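Local coordinates for Mll8193 protein (Mesorhizobium loti, PDB 3FH1) that is of unknown function but belongs to the SnoaL-like, NTF2-type family, whose cone-shaped alpha+beta fold often encloses a ligand pocket, at residues L38-I48 / R59-W70. Sequence-based numbering, arbitrary orientation. Where two conformers were deposited one is given.
Sequences LPELIAEECVI and RHAGRQACVQLW. With EDO (1,2-ethanediol), chain D.
Ile-48 and Ile-42 both set CG1 anti to their carbonyl carbons (chi1 -68° and -62°) and continue extended to CD1, which in each case reaches the indole of Trp-70. Ile-48 CD1 sits over the ring face, 3.4 Å from the centroid of the six-membered ring, a CH-pi contact; Ile-42 CD1 lies in plane at the edge, 3.6 Å from Trp-70 CE3. Leu-38 CD1 packs on Trp-70 CB, Val-67 CG2 touches Ile-42 CD1, and Cys-66 SG rests on Ile-48 CG1. Arg-63 runs extended, then bends at chi3 (-66°), turning its guanidinium side-on to Ile-42 O: NE (2.9 Å) and NH2 (3.0 Å) both donate to that oxygen. Glu-44 CA lies over one guanidinium face, the ethanediol C1 over the other. A leucine at Arg-63 would probably leave Ile-42 O without its two side-on donors. Arg-63 N also bonds Glu-44 O, and N-cap Gly-62 gives its N to Cys-46 O (2.8 Å). Further along the hairpin, Ile-48 and His-60 form an antiparallel hydrogen-bonded pair, N to O at 2.9 Å both ways. Phe-26 and Phe-30 meet Trp-70 edge-to-face, and its NE1 bonds an unidentified molecule, probably from the crystallisation liquor. A hairpin, 46-49 with 59-61, leading into a helix packed against the curved sheet is consistent with the NTF2-like fold.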
ATOM      1  N   LEU A  38      -7.991 -20.726  -3.914  1.00 22.29           N
ATOM      2  CA  LEU A  38      -6.667 -20.159  -3.906  1.00 23.55           C
ATOM      3  C   LEU A  38      -5.731 -20.702  -4.971  1.00 22.62           C
ATOM      4  O   LEU A  38      -5.106 -19.910  -5.681  1.00 24.32           O
ATOM      5  CB  LEU A  38      -5.978 -20.160  -2.537  1.00 24.16           C
ATOM      6  CG  LEU A  38      -6.486 -19.217  -1.467  1.00 27.77           C
ATOM      7  CD1 LEU A  38      -5.893 -19.662  -0.112  1.00 22.25           C
ATOM      8  CD2 LEU A  38      -6.165 -17.734  -1.840  1.00 25.43           C
ATOM      9  N   PRO A  39      -5.620 -22.037  -5.096  1.00 21.27           N
ATOM     10  CA  PRO A  39      -4.617 -22.492  -6.058  1.00 20.50           C
ATOM     11  C   PRO A  39      -4.769 -22.011  -7.484  1.00 20.08           C
ATOM     12  O   PRO A  39      -3.765 -21.670  -8.119  1.00 22.06           O
ATOM     13  CB  PRO A  39      -4.754 -24.000  -5.999  1.00 19.77           C
ATOM     14  CG  PRO A  39      -5.313 -24.285  -4.666  1.00 22.88           C
ATOM     15  CD  PRO A  39      -6.231 -23.158  -4.355  1.00 22.91           C
ATOM     16  N   GLU A  40      -6.004 -21.928  -7.984  1.00 21.26           N
ATOM     17  CA  GLU A  40      -6.184 -21.518  -9.374  1.00 21.55           C
ATOM     18  C   GLU A  40      -5.874 -20.043  -9.605  1.00 20.60           C
ATOM     19  O   GLU A  40      -5.614 -19.614 -10.740  1.00 21.95           O
ATOM     20  CB  GLU A  40      -7.600 -21.863  -9.807  1.00 24.17           C
ATOM     21  CG  GLU A  40      -8.655 -20.976  -9.203  1.00 27.57           C
ATOM     22  CD  GLU A  40     -10.067 -21.623  -9.231  1.00 30.97           C
ATOM     23  OE1 GLU A  40     -10.229 -22.760  -8.754  1.00 35.77           O
ATOM     24  OE2 GLU A  40     -10.988 -20.941  -9.701  1.00 39.26           O
ATOM     25  N   LEU A  41      -5.858 -19.254  -8.535  1.00 20.94           N
ATOM     26  CA  LEU A  41      -5.612 -17.812  -8.637  1.00 20.77           C
ATOM     27  C   LEU A  41      -4.130 -17.439  -8.517  1.00 22.23           C
ATOM     28  O   LEU A  41      -3.794 -16.276  -8.722  1.00 21.01           O
ATOM     29  CB  LEU A  41      -6.353 -17.054  -7.528  1.00 21.48           C
ATOM     30  CG  LEU A  41      -7.865 -17.149  -7.504  1.00 21.31           C
ATOM     31  CD1 LEU A  41      -8.367 -16.406  -6.278  1.00 23.68           C
ATOM     32  CD2 LEU A  41      -8.427 -16.558  -8.783  1.00 24.59           C
ATOM     33  N   ILE A  42      -3.254 -18.397  -8.133  1.00 20.67           N
ATOM     34  CA  ILE A  42      -1.881 -18.129  -7.716  1.00 19.82           C
ATOM     35  C   ILE A  42      -0.910 -18.727  -8.710  1.00 18.28           C
ATOM     36  O   ILE A  42      -1.028 -19.898  -9.063  1.00 20.64           O
ATOM     37  CB  ILE A  42      -1.653 -18.723  -6.298  1.00 19.82           C
ATOM     38  CG1 ILE A  42      -2.615 -17.997  -5.355  1.00 22.34           C
ATOM     39  CG2 ILE A  42      -0.173 -18.599  -5.801  1.00 19.65           C
ATOM     40  CD1 ILE A  42      -2.695 -18.534  -3.940  1.00 23.24           C
ATOM     41  N   ALA A  43       0.021 -17.909  -9.174  1.00 18.92           N
ATOM     42  CA  ALA A  43       1.082 -18.342 -10.072  1.00 21.43           C
ATOM     43  C   ALA A  43       2.041 -19.332  -9.403  1.00 20.36           C
ATOM     44  O   ALA A  43       2.222 -19.324  -8.171  1.00 20.14           O
ATOM     45  CB  ALA A  43       1.874 -17.131 -10.584  1.00 19.44           C
ATOM     46  N   GLU A  44       2.656 -20.193 -10.222  1.00 19.90           N
ATOM     47  CA  GLU A  44       3.600 -21.174  -9.706  1.00 21.25           C
ATOM     48  C   GLU A  44       4.673 -20.501  -8.897  1.00 20.83           C
ATOM     49  O   GLU A  44       5.087 -21.016  -7.843  1.00 21.58           O
ATOM     50  CB  GLU A  44       4.260 -21.938 -10.856  1.00 21.86           C
ATOM     51  CG  GLU A  44       5.129 -23.066 -10.385  1.00 23.86           C
ATOM     52  CD  GLU A  44       5.815 -23.796 -11.563  1.00 31.60           C
ATOM     53  OE1 GLU A  44       6.906 -23.378 -11.991  1.00 37.77           O
ATOM     54  OE2 GLU A  44       5.248 -24.794 -12.039  1.00 29.53           O
ATOM     55  N   GLU A  45       5.118 -19.348  -9.372  0.70 19.40           N
ATOM     56  CA  GLU A  45       6.243 -18.629  -8.778  0.70 19.74           C
ATOM     57  C   GLU A  45       5.806 -17.500  -7.841  0.70 20.77           C
ATOM     58  O   GLU A  45       6.664 -16.710  -7.397  0.70 20.78           O
ATOM     59  CB  GLU A  45       7.158 -18.056  -9.868  0.70 22.32           C
ATOM     60  CG  GLU A  45       6.614 -16.832 -10.600  0.70 23.85           C
ATOM     61  CD  GLU A  45       5.690 -17.156 -11.840  0.70 29.44           C
ATOM     62  OE1 GLU A  45       5.012 -18.236 -11.913  0.70 18.85           O
ATOM     63  OE2 GLU A  45       5.651 -16.278 -12.748  0.70 31.67           O
ATOM     64  N   CYS A  46       4.521 -17.452  -7.481  1.00 18.95           N
ATOM     65  CA  CYS A  46       3.980 -16.351  -6.629  1.00 18.35           C
ATOM     66  C   CYS A  46       4.842 -16.096  -5.375  1.00 20.09           C
ATOM     67  O   CYS A  46       5.297 -17.050  -4.771  1.00 20.57           O
ATOM     68  CB  CYS A  46       2.586 -16.664  -6.191  1.00 19.47           C
ATOM     69  SG  CYS A  46       1.711 -15.267  -5.427  1.00 21.89           S
ATOM     70  N   VAL A  47       5.043 -14.827  -5.017  1.00 20.27           N
ATOM     71  CA  VAL A  47       5.740 -14.455  -3.806  1.00 20.97           C
ATOM     72  C   VAL A  47       4.813 -13.577  -2.948  1.00 20.10           C
ATOM     73  O   VAL A  47       4.227 -12.622  -3.459  1.00 21.65           O
ATOM     74  CB  VAL A  47       7.011 -13.671  -4.121  1.00 22.29           C
ATOM     75  CG1 VAL A  47       7.705 -13.094  -2.861  1.00 25.01           C
ATOM     76  CG2 VAL A  47       7.993 -14.588  -4.865  1.00 19.41           C
ATOM     77  N   ILE A  48       4.745 -13.874  -1.659  1.00 21.57           N
ATOM     78  CA  ILE A  48       4.110 -13.002  -0.682  1.00 19.68           C
ATOM     79  C   ILE A  48       5.253 -12.376   0.162  1.00 20.60           C
ATOM     80  O   ILE A  48       6.154 -13.076   0.649  1.00 21.16           O
ATOM     81  CB  ILE A  48       3.180 -13.791   0.238  1.00 20.00           C
ATOM     82  CG1 ILE A  48       1.991 -14.309  -0.550  1.00 20.48           C
ATOM     83  CG2 ILE A  48       2.698 -12.911   1.437  1.00 22.47           C
ATOM     84  CD1 ILE A  48       1.157 -15.343   0.270  1.00 21.20           C
ATOM     85  N   ARG A  59       9.023 -13.697   3.807  1.00 20.54           N
ATOM     86  CA  ARG A  59       8.780 -13.936   2.408  1.00 21.46           C
ATOM     87  C   ARG A  59       8.304 -15.363   2.263  1.00 20.98           C
ATOM     88  O   ARG A  59       8.806 -16.247   2.943  1.00 22.30           O
ATOM     89  CB  ARG A  59      10.076 -13.684   1.626  1.00 21.73           C
ATOM     90  CG  ARG A  59       9.965 -13.694   0.160  1.00 24.23           C
ATOM     91  CD  ARG A  59      11.324 -13.389  -0.457  1.00 23.17           C
ATOM     92  NE  ARG A  59      11.296 -13.283  -1.925  1.00 25.08           N
ATOM     93  CZ  ARG A  59      11.444 -14.300  -2.752  1.00 28.61           C
ATOM     94  NH1 ARG A  59      11.700 -15.527  -2.290  1.00 34.14           N
ATOM     95  NH2 ARG A  59      11.389 -14.079  -4.058  1.00 31.22           N
ATOM     96  N   HIS A  60       7.325 -15.577   1.388  1.00 20.55           N
ATOM     97  CA  HIS A  60       6.785 -16.925   1.101  1.00 21.36           C
ATOM     98  C   HIS A  60       6.866 -17.024  -0.392  1.00 21.62           C
ATOM     99  O   HIS A  60       6.410 -16.126  -1.105  1.00 21.35           O
ATOM    100  CB  HIS A  60       5.354 -17.104   1.619  1.00 21.14           C
ATOM    101  CG  HIS A  60       5.229 -16.833   3.072  1.00 24.53           C
ATOM    102  ND1 HIS A  60       5.218 -17.834   4.015  1.00 31.04           N
ATOM    103  CD2 HIS A  60       5.198 -15.669   3.746  1.00 28.34           C
ATOM    104  CE1 HIS A  60       5.177 -17.287   5.215  1.00 28.81           C
ATOM    105  NE2 HIS A  60       5.177 -15.980   5.078  1.00 29.14           N
ATOM    106  N   ALA A  61       7.398 -18.118  -0.896  1.00 20.36           N
ATOM    107  CA  ALA A  61       7.611 -18.252  -2.339  1.00 19.52           C
ATOM    108  C   ALA A  61       7.083 -19.563  -2.873  1.00 18.09           C
ATOM    109  O   ALA A  61       7.337 -20.630  -2.309  1.00 18.27           O
ATOM    110  CB  ALA A  61       9.098 -18.146  -2.654  1.00 21.81           C
ATOM    111  N   GLY A  62       6.449 -19.485  -4.030  1.00 21.20           N
ATOM    112  CA  GLY A  62       5.882 -20.641  -4.679  1.00 19.25           C
ATOM    113  C   GLY A  62       4.428 -20.828  -4.329  1.00 20.93           C
ATOM    114  O   GLY A  62       3.987 -20.497  -3.231  1.00 20.74           O
ATOM    115  N   ARG A  63       3.684 -21.400  -5.249  1.00 20.52           N
ATOM    116  CA  ARG A  63       2.257 -21.579  -5.055  1.00 18.69           C
ATOM    117  C   ARG A  63       1.925 -22.313  -3.746  1.00 22.02           C
ATOM    118  O   ARG A  63       1.019 -21.916  -3.028  1.00 21.73           O
ATOM    119  CB  ARG A  63       1.625 -22.327  -6.226  1.00 20.72           C
ATOM    120  CG  ARG A  63       0.127 -22.571  -6.026  1.00 19.95           C
ATOM    121  CD  ARG A  63      -0.489 -23.376  -7.161  1.00 22.59           C
ATOM    122  NE  ARG A  63      -0.469 -22.670  -8.410  1.00 24.48           N
ATOM    123  CZ  ARG A  63       0.202 -23.020  -9.505  1.00 23.64           C
ATOM    124  NH1 ARG A  63       0.889 -24.150  -9.627  1.00 24.72           N
ATOM    125  NH2 ARG A  63       0.123 -22.227 -10.550  1.00 24.45           N
ATOM    126  N   GLN A  64       2.677 -23.370  -3.421  1.00 20.41           N
ATOM    127  CA  GLN A  64       2.346 -24.162  -2.247  1.00 19.69           C
ATOM    128  C   GLN A  64       2.390 -23.327  -0.965  1.00 20.59           C
ATOM    129  O   GLN A  64       1.464 -23.364  -0.129  1.00 20.72           O
ATOM    130  CB  GLN A  64       3.288 -25.346  -2.157  1.00 20.54           C
ATOM    131  CG  GLN A  64       3.030 -26.255  -1.004  1.00 25.40           C
ATOM    132  CD  GLN A  64       4.049 -27.374  -0.919  1.00 26.69           C
ATOM    133  OE1 GLN A  64       5.257 -27.133  -0.696  1.00 27.11           O
ATOM    134  NE2 GLN A  64       3.585 -28.583  -1.051  1.00 29.81           N
ATOM    135  N   ALA A  65       3.510 -22.628  -0.772  1.00 19.83           N
ATOM    136  CA  ALA A  65       3.715 -21.771   0.417  1.00 19.19           C
ATOM    137  C   ALA A  65       2.636 -20.682   0.492  1.00 20.03           C
ATOM    138  O   ALA A  65       2.168 -20.346   1.580  1.00 21.16           O
ATOM    139  CB  ALA A  65       5.099 -21.135   0.382  1.00 20.51           C
ATOM    140  N   CYS A  66       2.318 -20.098  -0.659  1.00 21.50           N
ATOM    141  CA  CYS A  66       1.347 -18.995  -0.694  1.00 20.83           C
ATOM    142  C   CYS A  66      -0.045 -19.525  -0.374  1.00 21.60           C
ATOM    143  O   CYS A  66      -0.741 -18.943   0.438  1.00 21.97           O
ATOM    144  CB  CYS A  66       1.374 -18.277  -2.018  1.00 22.11           C
ATOM    145  SG  CYS A  66       2.944 -17.425  -2.291  1.00 22.03           S
ATOM    146  N   VAL A  67      -0.444 -20.636  -0.990  1.00 19.63           N
ATOM    147  CA  VAL A  67      -1.728 -21.308  -0.634  1.00 19.86           C
ATOM    148  C   VAL A  67      -1.772 -21.672   0.845  1.00 22.40           C
ATOM    149  O   VAL A  67      -2.775 -21.395   1.532  1.00 21.98           O
ATOM    150  CB  VAL A  67      -2.033 -22.572  -1.502  1.00 19.94           C
ATOM    151  CG1 VAL A  67      -3.251 -23.339  -0.901  1.00 21.05           C
ATOM    152  CG2 VAL A  67      -2.263 -22.122  -3.013  1.00 23.03           C
ATOM    153  N   GLN A  68      -0.689 -22.230   1.377  1.00 21.77           N
ATOM    154  CA  GLN A  68      -0.720 -22.670   2.769  1.00 23.55           C
ATOM    155  C   GLN A  68      -0.946 -21.466   3.694  1.00 23.12           C
ATOM    156  O   GLN A  68      -1.734 -21.568   4.646  1.00 22.37           O
ATOM    157  CB  GLN A  68       0.563 -23.375   3.149  1.00 25.40           C
ATOM    158  CG  GLN A  68       0.557 -23.995   4.533  1.00 29.59           C
ATOM    159  CD  GLN A  68       1.787 -24.909   4.727  1.00 37.77           C
ATOM    160  OE1 GLN A  68       2.121 -25.740   3.853  1.00 56.93           O
ATOM    161  NE2 GLN A  68       2.471 -24.736   5.851  1.00 51.74           N
ATOM    162  N   LEU A  69      -0.244 -20.363   3.445  1.00 21.34           N
ATOM    163  CA  LEU A  69      -0.320 -19.204   4.313  1.00 21.51           C
ATOM    164  C   LEU A  69      -1.704 -18.582   4.247  1.00 22.25           C
ATOM    165  O   LEU A  69      -2.355 -18.377   5.258  1.00 22.84           O
ATOM    166  CB  LEU A  69       0.730 -18.164   3.988  1.00 23.43           C
ATOM    167  CG  LEU A  69       0.695 -16.827   4.807  1.00 23.80           C
ATOM    168  CD1 LEU A  69       1.045 -17.071   6.212  1.00 29.66           C
ATOM    169  CD2 LEU A  69       1.594 -15.771   4.208  1.00 25.02           C
ATOM    170  N   TRP A  70      -2.164 -18.292   3.047  1.00 21.24           N
ATOM    171  CA  TRP A  70      -3.474 -17.689   2.912  1.00 20.87           C
ATOM    172  C   TRP A  70      -4.620 -18.591   3.412  1.00 21.63           C
ATOM    173  O   TRP A  70      -5.607 -18.101   3.963  1.00 21.82           O
ATOM    174  CB  TRP A  70      -3.688 -17.262   1.490  1.00 21.36           C
ATOM    175  CG  TRP A  70      -3.057 -15.944   1.179  1.00 20.18           C
ATOM    176  CD1 TRP A  70      -2.998 -14.841   1.994  1.00 23.23           C
ATOM    177  CD2 TRP A  70      -2.471 -15.544  -0.067  1.00 18.16           C
ATOM    178  NE1 TRP A  70      -2.416 -13.781   1.312  1.00 25.61           N
ATOM    179  CE2 TRP A  70      -2.141 -14.187   0.042  1.00 20.85           C
ATOM    180  CE3 TRP A  70      -2.251 -16.198  -1.292  1.00 23.67           C
ATOM    181  CZ2 TRP A  70      -1.537 -13.502  -0.995  1.00 23.52           C
ATOM    182  CZ3 TRP A  70      -1.653 -15.525  -2.294  1.00 25.94           C
ATOM    183  CH2 TRP A  70      -1.293 -14.172  -2.146  1.00 25.29           C
TER
HETATM  184  C1  EDO D 131      -2.866 -23.565 -10.787  1.00 40.72           C
HETATM  185  O1  EDO D 131      -3.124 -22.135 -10.910  1.00 31.86           O
HETATM  186  C2  EDO D 131      -3.642 -24.345 -11.827  1.00 38.94           C
HETATM  187  O2  EDO D 131      -5.026 -23.919 -11.849  1.00 41.23           O